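Local coordinates for cystatin (Fasciola hepatica, PDB 6I1M), which probably inhibits papain-like cysteine proteases, as cystatins do, and is a secreted, disulfide-bonded member of the stefin (type 1) branch of that superfamily, at residues P12-R15 with S16-P20; S24-T28 with A29-V33. All coordinates share one frame; numbering follows the deposited sequence.

Contact 1 of 2, residues P12-R15 with S16-P20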
ATOM      1  N   PRO A  12      -0.509  -0.078  13.895  1.00 21.73           N
ATOM      2  CA  PRO A  12      -1.413  -1.217  13.923  1.00 21.05           C
ATOM      3  C   PRO A  12      -2.683  -0.969  13.106  1.00 21.67           C
ATOM      4  O   PRO A  12      -3.131  -1.857  12.424  1.00 24.82           O
ATOM      5  CB  PRO A  12      -1.703  -1.377  15.416  1.00 21.65           C
ATOM      6  CG  PRO A  12      -0.434  -0.858  16.081  1.00 23.39           C
ATOM      7  CD  PRO A  12      -0.052   0.333  15.231  1.00 24.67           C
ATOM      8  N   GLU A  13      -3.266   0.213  13.251  1.00 22.91           N
ATOM      9  CA  GLU A  13      -4.566   0.581  12.634  1.00 23.82           C
ATOM     10  C   GLU A  13      -4.385   0.686  11.111  1.00 21.85           C
ATOM     11  O   GLU A  13      -5.306   0.239  10.373  1.00 26.00           O
ATOM     12  CB  GLU A  13      -5.075   1.878  13.275  1.00 24.70           C
ATOM     13  CG  GLU A  13      -5.308   1.772  14.781  1.00 27.46           C
ATOM     14  CD  GLU A  13      -4.182   2.271  15.694  0.80 28.38           C
ATOM     15  OE1 GLU A  13      -3.022   2.330  15.259  0.80 21.92           O
ATOM     16  OE2 GLU A  13      -4.478   2.604  16.846  0.80 30.42           O
ATOM     17  N   GLU A  14      -3.241   1.211  10.668  1.00 20.54           N
ATOM     18  CA  GLU A  14      -2.853   1.296   9.231  1.00 20.70           C
ATOM     19  C   GLU A  14      -2.713  -0.131   8.679  1.00 21.85           C
ATOM     20  O   GLU A  14      -3.271  -0.428   7.609  1.00 21.61           O
ATOM     21  CB  GLU A  14      -1.564   2.106   9.048  1.00 22.09           C
ATOM     22  CG  GLU A  14      -1.770   3.624   9.095  1.00 21.95           C
ATOM     23  CD  GLU A  14      -0.487   4.427   9.311  1.00 25.53           C
ATOM     24  OE1 GLU A  14       0.603   3.801   9.474  1.00 24.97           O
ATOM     25  OE2 GLU A  14      -0.579   5.684   9.331  1.00 27.17           O
ATOM     26  N   ARG A  15      -2.014  -1.026   9.382  1.00 19.30           N
ATOM     27  CA  ARG A  15      -1.938  -2.436   8.913  1.00 19.46           C
ATOM     28  C   ARG A  15      -3.365  -2.995   8.809  1.00 19.07           C
ATOM     29  O   ARG A  15      -3.709  -3.668   7.808  1.00 18.64           O
ATOM     30  CB  ARG A  15      -1.116  -3.305   9.860  1.00 19.37           C
ATOM     31  CG  ARG A  15       0.303  -2.827  10.092  1.00 18.71           C
ATOM     32  CD  ARG A  15       0.991  -3.772  11.055  1.00 19.83           C
ATOM     33  NE  ARG A  15       2.253  -3.170  11.457  1.00 21.81           N
ATOM     34  CZ  ARG A  15       3.359  -3.256  10.749  1.00 23.89           C
ATOM     35  NH1 ARG A  15       3.365  -3.928   9.607  1.00 25.85           N
ATOM     36  NH2 ARG A  15       4.470  -2.707  11.190  1.00 27.44           N
ATOM     37  N   SER A  16      -4.185  -2.781   9.823  1.00 19.54           N
ATOM     38  CA  SER A  16      -5.555  -3.348   9.849  1.00 20.66           C
ATOM     39  C   SER A  16      -6.355  -2.931   8.606  1.00 20.84           C
ATOM     40  O   SER A  16      -7.068  -3.771   8.041  1.00 19.97           O
ATOM     41  CB  SER A  16      -6.256  -2.971  11.116  1.00 22.38           C
ATOM     42  OG  SER A  16      -7.519  -3.585  11.138  1.00 25.08           O
ATOM     43  N   VAL A  17      -6.206  -1.692   8.148  1.00 21.39           N
ATOM     44  CA  VAL A  17      -7.073  -1.129   7.076  1.00 22.55           C
ATOM     45  C   VAL A  17      -6.454  -1.438   5.709  1.00 21.19           C
ATOM     46  O   VAL A  17      -7.159  -1.941   4.835  1.00 20.11           O
ATOM     47  CB  VAL A  17      -7.298   0.381   7.321  1.00 26.95           C
ATOM     48  CG1 VAL A  17      -7.857   1.114   6.116  1.00 27.94           C
ATOM     49  CG2 VAL A  17      -8.208   0.598   8.524  1.00 28.88           C
ATOM     50  N   PHE A  18      -5.162  -1.169   5.551  1.00 20.80           N
ATOM     51  CA  PHE A  18      -4.479  -1.120   4.231  1.00 20.23           C
ATOM     52  C   PHE A  18      -3.956  -2.493   3.822  1.00 19.83           C
ATOM     53  O   PHE A  18      -3.957  -2.751   2.629  1.00 22.50           O
ATOM     54  CB  PHE A  18      -3.341  -0.095   4.227  1.00 19.23           C
ATOM     55  CG  PHE A  18      -3.819   1.327   4.402  1.00 20.97           C
ATOM     56  CD1 PHE A  18      -4.677   1.901   3.480  1.00 22.80           C
ATOM     57  CD2 PHE A  18      -3.440   2.070   5.510  1.00 19.83           C
ATOM     58  CE1 PHE A  18      -5.146   3.200   3.666  1.00 24.15           C
ATOM     59  CE2 PHE A  18      -3.879   3.373   5.680  1.00 21.97           C
ATOM     60  CZ  PHE A  18      -4.716   3.947   4.752  1.00 23.65           C
ATOM     61  N   GLN A  19      -3.544  -3.359   4.753  1.00 19.97           N
ATOM     62  CA  GLN A  19      -2.932  -4.655   4.356  1.00 19.56           C
ATOM     63  C   GLN A  19      -3.945  -5.465   3.550  1.00 18.41           C
ATOM     64  O   GLN A  19      -3.577  -5.959   2.491  1.00 17.99           O
ATOM     65  CB  GLN A  19      -2.327  -5.426   5.528  1.00 19.70           C
ATOM     66  CG  GLN A  19      -1.589  -6.690   5.095  1.00 19.84           C
ATOM     67  CD  GLN A  19      -2.412  -7.940   4.892  1.00 19.98           C
ATOM     68  OE1 GLN A  19      -3.646  -7.952   4.865  1.00 21.27           O
ATOM     69  NE2 GLN A  19      -1.700  -9.045   4.759  1.00 19.58           N
ATOM     70  N   PRO A  20      -5.223  -5.657   3.961  1.00 20.11           N
ATOM     71  CA  PRO A  20      -6.176  -6.411   3.135  1.00 20.28           C
ATOM     72  C   PRO A  20      -6.554  -5.737   1.808  1.00 21.38           C
ATOM     73  O   PRO A  20      -6.817  -6.450   0.861  1.00 23.40           O
ATOM     74  CB  PRO A  20      -7.455  -6.476   3.979  1.00 20.45           C
ATOM     75  CG  PRO A  20      -6.944  -6.298   5.394  1.00 20.15           C
ATOM     76  CD  PRO A  20      -5.813  -5.308   5.271  1.00 20.27           C
TER
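Glu14 O takes two backbone N-H groups from the next turn. The stronger bond comes from Phe18 N at 2.9 Å, with an N-H...O angle of 165° and the donor almost in line with the carbonyl; Val17 N adds a weak one. The same oxygen also lies 3.3 Å from Phe18 CD2, approaching the ring obliquely. Phe18 CG stands anti to its own carbonyl carbon (chi1 -65°), which sends the ring back to cross the Glu14 side chain at a slant, where CE2 meets Glu14 CG at 4.0 Å; the Phe18 ring and Glu14 carboxylate planes are 50° apart. Past that methylene the extended Glu14 chain carries its carboxylate to a salt bridge with Arg8 and a hydrogen bond from Thr11 N. Val17 CG1 sits 4.1 Å above the centre of one ring face, and the rings of Tyr53 and Phe55 also meet Phe18. The next bond, Gln19 N to Arg15 O, spans 3.1 Å. Pro20 has no N-H to give the turn before it, so the helix kinks there. Buried Phe18, touching Val71 and Val73 on strand 66-74, belongs to the packing of helix against antiparallel sheet that defines the cystatin fold.

Contact 2 of 2, residues S24-T28 with A29-V33. Unlike the reference sequence in segment 29-33: Val33 (reference Glu).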
ATOM      1  N   SER A  24      -5.753  -7.692  -1.663  1.00 18.73           N
ATOM      2  CA  SER A  24      -6.879  -7.833  -2.613  1.00 20.96           C
ATOM      3  C   SER A  24      -6.454  -7.306  -3.989  1.00 19.78           C
ATOM      4  O   SER A  24      -6.700  -7.998  -4.965  1.00 22.69           O
ATOM      5  CB  SER A  24      -8.117  -7.167  -2.121  1.00 20.70           C
ATOM      6  OG  SER A  24      -9.032  -7.073  -3.186  1.00 23.12           O
ATOM      7  N   LYS A  25      -5.799  -6.143  -4.050  1.00 20.31           N
ATOM      8  CA  LYS A  25      -5.326  -5.508  -5.316  1.00 21.39           C
ATOM      9  C   LYS A  25      -4.293  -6.409  -5.995  1.00 20.90           C
ATOM     10  O   LYS A  25      -4.453  -6.687  -7.191  1.00 20.42           O
ATOM     11  CB  LYS A  25      -4.661  -4.154  -5.061  1.00 22.21           C
ATOM     12  CG  LYS A  25      -4.338  -3.356  -6.316  1.00 23.80           C
ATOM     13  CD  LYS A  25      -5.482  -3.260  -7.293  1.00 25.26           C
ATOM     14  CE  LYS A  25      -5.124  -2.443  -8.520  1.00 29.76           C
ATOM     15  NZ  LYS A  25      -5.710  -1.085  -8.437  1.00 30.75           N
ATOM     16  N   LEU A  26      -3.288  -6.877  -5.251  1.00 19.33           N
ATOM     17  CA  LEU A  26      -2.244  -7.768  -5.810  1.00 21.46           C
ATOM     18  C   LEU A  26      -2.890  -9.077  -6.294  1.00 21.14           C
ATOM     19  O   LEU A  26      -2.491  -9.569  -7.385  1.00 23.33           O
ATOM     20  CB  LEU A  26      -1.156  -8.014  -4.768  1.00 21.21           C
ATOM     21  CG  LEU A  26      -0.180  -6.861  -4.548  1.00 22.82           C
ATOM     22  CD1 LEU A  26       0.665  -7.131  -3.318  1.00 23.80           C
ATOM     23  CD2 LEU A  26       0.687  -6.632  -5.776  1.00 23.93           C
ATOM     24  N   LEU A  27      -3.879  -9.592  -5.561  1.00 22.68           N
ATOM     25  CA  LEU A  27      -4.587 -10.857  -5.904  1.00 23.58           C
ATOM     26  C   LEU A  27      -5.414 -10.668  -7.188  1.00 25.10           C
ATOM     27  O   LEU A  27      -5.289 -11.499  -8.133  1.00 24.58           O
ATOM     28  CB  LEU A  27      -5.455 -11.304  -4.725  1.00 26.12           C
ATOM     29  CG  LEU A  27      -6.160 -12.644  -4.928  1.00 27.81           C
ATOM     30  CD1 LEU A  27      -5.155 -13.785  -5.137  1.00 28.27           C
ATOM     31  CD2 LEU A  27      -7.069 -12.949  -3.751  1.00 30.18           C
ATOM     32  N   THR A  28      -6.194  -9.596  -7.281  1.00 21.89           N
ATOM     33  CA  THR A  28      -7.042  -9.342  -8.481  1.00 24.13           C
ATOM     34  C   THR A  28      -6.175  -9.012  -9.705  1.00 25.38           C
ATOM     35  O   THR A  28      -6.638  -9.290 -10.809  1.00 25.21           O
ATOM     36  CB  THR A  28      -8.117  -8.289  -8.198  1.00 26.51           C
ATOM     37  OG1 THR A  28      -7.419  -7.090  -7.866  1.00 30.94           O
ATOM     38  CG2 THR A  28      -9.069  -8.703  -7.100  1.00 27.95           C
ATOM     39  N   ALA A  29      -4.961  -8.481  -9.543  1.00 24.19           N
ATOM     40  CA  ALA A  29      -4.047  -8.180 -10.678  1.00 26.38           C
ATOM     41  C   ALA A  29      -3.230  -9.413 -11.098  1.00 26.37           C
ATOM     42  O   ALA A  29      -2.425  -9.283 -12.057  1.00 27.99           O
ATOM     43  CB  ALA A  29      -3.130  -7.032 -10.310  1.00 25.13           C
ATOM     44  N   GLY A  30      -3.385 -10.558 -10.414  1.00 24.54           N
ATOM     45  CA  GLY A  30      -2.675 -11.803 -10.764  1.00 25.82           C
ATOM     46  C   GLY A  30      -1.235 -11.776 -10.288  1.00 23.92           C
ATOM     47  O   GLY A  30      -0.453 -12.626 -10.706  1.00 29.20           O
ATOM     48  N   SER A  31      -0.882 -10.847  -9.411  1.00 25.42           N
ATOM     49  CA  SER A  31       0.511 -10.649  -8.955  1.00 24.23           C
ATOM     50  C   SER A  31       0.880 -11.637  -7.845  1.00 24.46           C
ATOM     51  O   SER A  31       2.084 -11.933  -7.703  1.00 21.93           O
ATOM     52  CB  SER A  31       0.730  -9.253  -8.518  1.00 24.20           C
ATOM     53  OG  SER A  31       0.609  -8.369  -9.603  1.00 27.23           O
ATOM     54  N   VAL A  32      -0.083 -12.037  -7.019  1.00 22.49           N
ATOM     55  CA  VAL A  32       0.174 -12.977  -5.890  1.00 22.83           C
ATOM     56  C   VAL A  32      -0.940 -14.032  -5.890  1.00 24.38           C
ATOM     57  O   VAL A  32      -2.023 -13.803  -6.479  1.00 26.25           O
ATOM     58  CB  VAL A  32       0.306 -12.230  -4.544  1.00 21.71           C
ATOM     59  CG1 VAL A  32       1.406 -11.160  -4.544  1.00 20.98           C
ATOM     60  CG2 VAL A  32      -1.003 -11.610  -4.119  1.00 20.09           C
ATOM     61  N   VAL A  33      -0.666 -15.174  -5.282  1.00 25.30           N
ATOM     62  CA  VAL A  33      -1.666 -16.253  -5.060  1.00 26.22           C
ATOM     63  C   VAL A  33      -2.430 -15.957  -3.765  1.00 24.35           C
ATOM     64  O   VAL A  33      -1.969 -15.133  -2.940  1.00 22.91           O
ATOM     65  CB  VAL A  33      -1.003 -17.645  -5.056  1.00 28.83           C
ATOM     66  CG1 VAL A  33      -0.421 -17.980  -6.423  1.00 28.00           C
ATOM     67  CG2 VAL A  33       0.041 -17.776  -3.957  1.00 27.21           C
TER
HETATM   68  O   HOH W   1      -3.650 -13.613  -8.392  1.00 25.03           O
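Val32 has CG1 anti to its carbonyl carbon (chi1 -57°), which leaves CG2 between the backbone N and that carbon; CG2 reaches back to Leu26 CB at 3.7 Å. Leu26 has CG anti to its carbonyl carbon (chi1 -76°), so its branch runs out beside the returning chain and CD2 meets Ser31 CB at 3.8 Å. Trp67 on strand 66-74 touches all three side chains, and Pro87 also packs on Leu26; the buried pair Leu26 and Val32 thus joins the helix end to the sheet.

The backbone turns around Leu26 O. Ser31 N donates to it at 2.9 Å, with the donor N close to the line of the C=O bond, though the N-H itself is bent away from that line; Val32 N adds a long, weak bond. Gly30 N bonds to Leu27 O at 3.1 Å, but arrives from above that carbonyl plane, 64° out of it, as expected where the chain curls over the last turn. Gly30 has positive phi, the conformation that reverses the chain direction here. Before it, Ala29 N still makes a regular helical bond to Lys25 O.

On the outer side Leu27 CD1 lies 3.4 Å from Val32 O and also reaches the carbonyl carbon of Val33. A water donates to both Leu27 O, at 2.7 Å, and Val32 O, tying the last turn to the outgoing chain by a second polar route. Lys25 NZ bonds to Val84 O of strand 83-90.

The paired 6→1 bond (Ser31 N to Leu26 O) and 5→2 bond (Gly30 N to Leu27 O), with the left-handed glycine between helix and loop, form a Schellman motif; the Leu26-Val32 contact lies beside it, at the C-terminal end of the cystatin helix.

How the contacts relate
Contacts 1 and 2 lie in series on helix 12-28, their centres about 17 Å apart, and they do not touch. Contact 1 belongs to the opening turns, while contact 2 ends the helix and begins the loop to strand 38-47. Both put apolar side chains on strand 66-74, so that strand is touched from both the early and the last part of the helix. Polar ties differ: in contact 1 Arg15 and Gln19 bond to the carbonyls of Leu40 and Leu38, on one outermost strand of the sheet, whereas contact 2 is tied to the other. Val32 also touches Cys63, which forms a disulfide with Cys36, bringing contact 2 close to that crosslink.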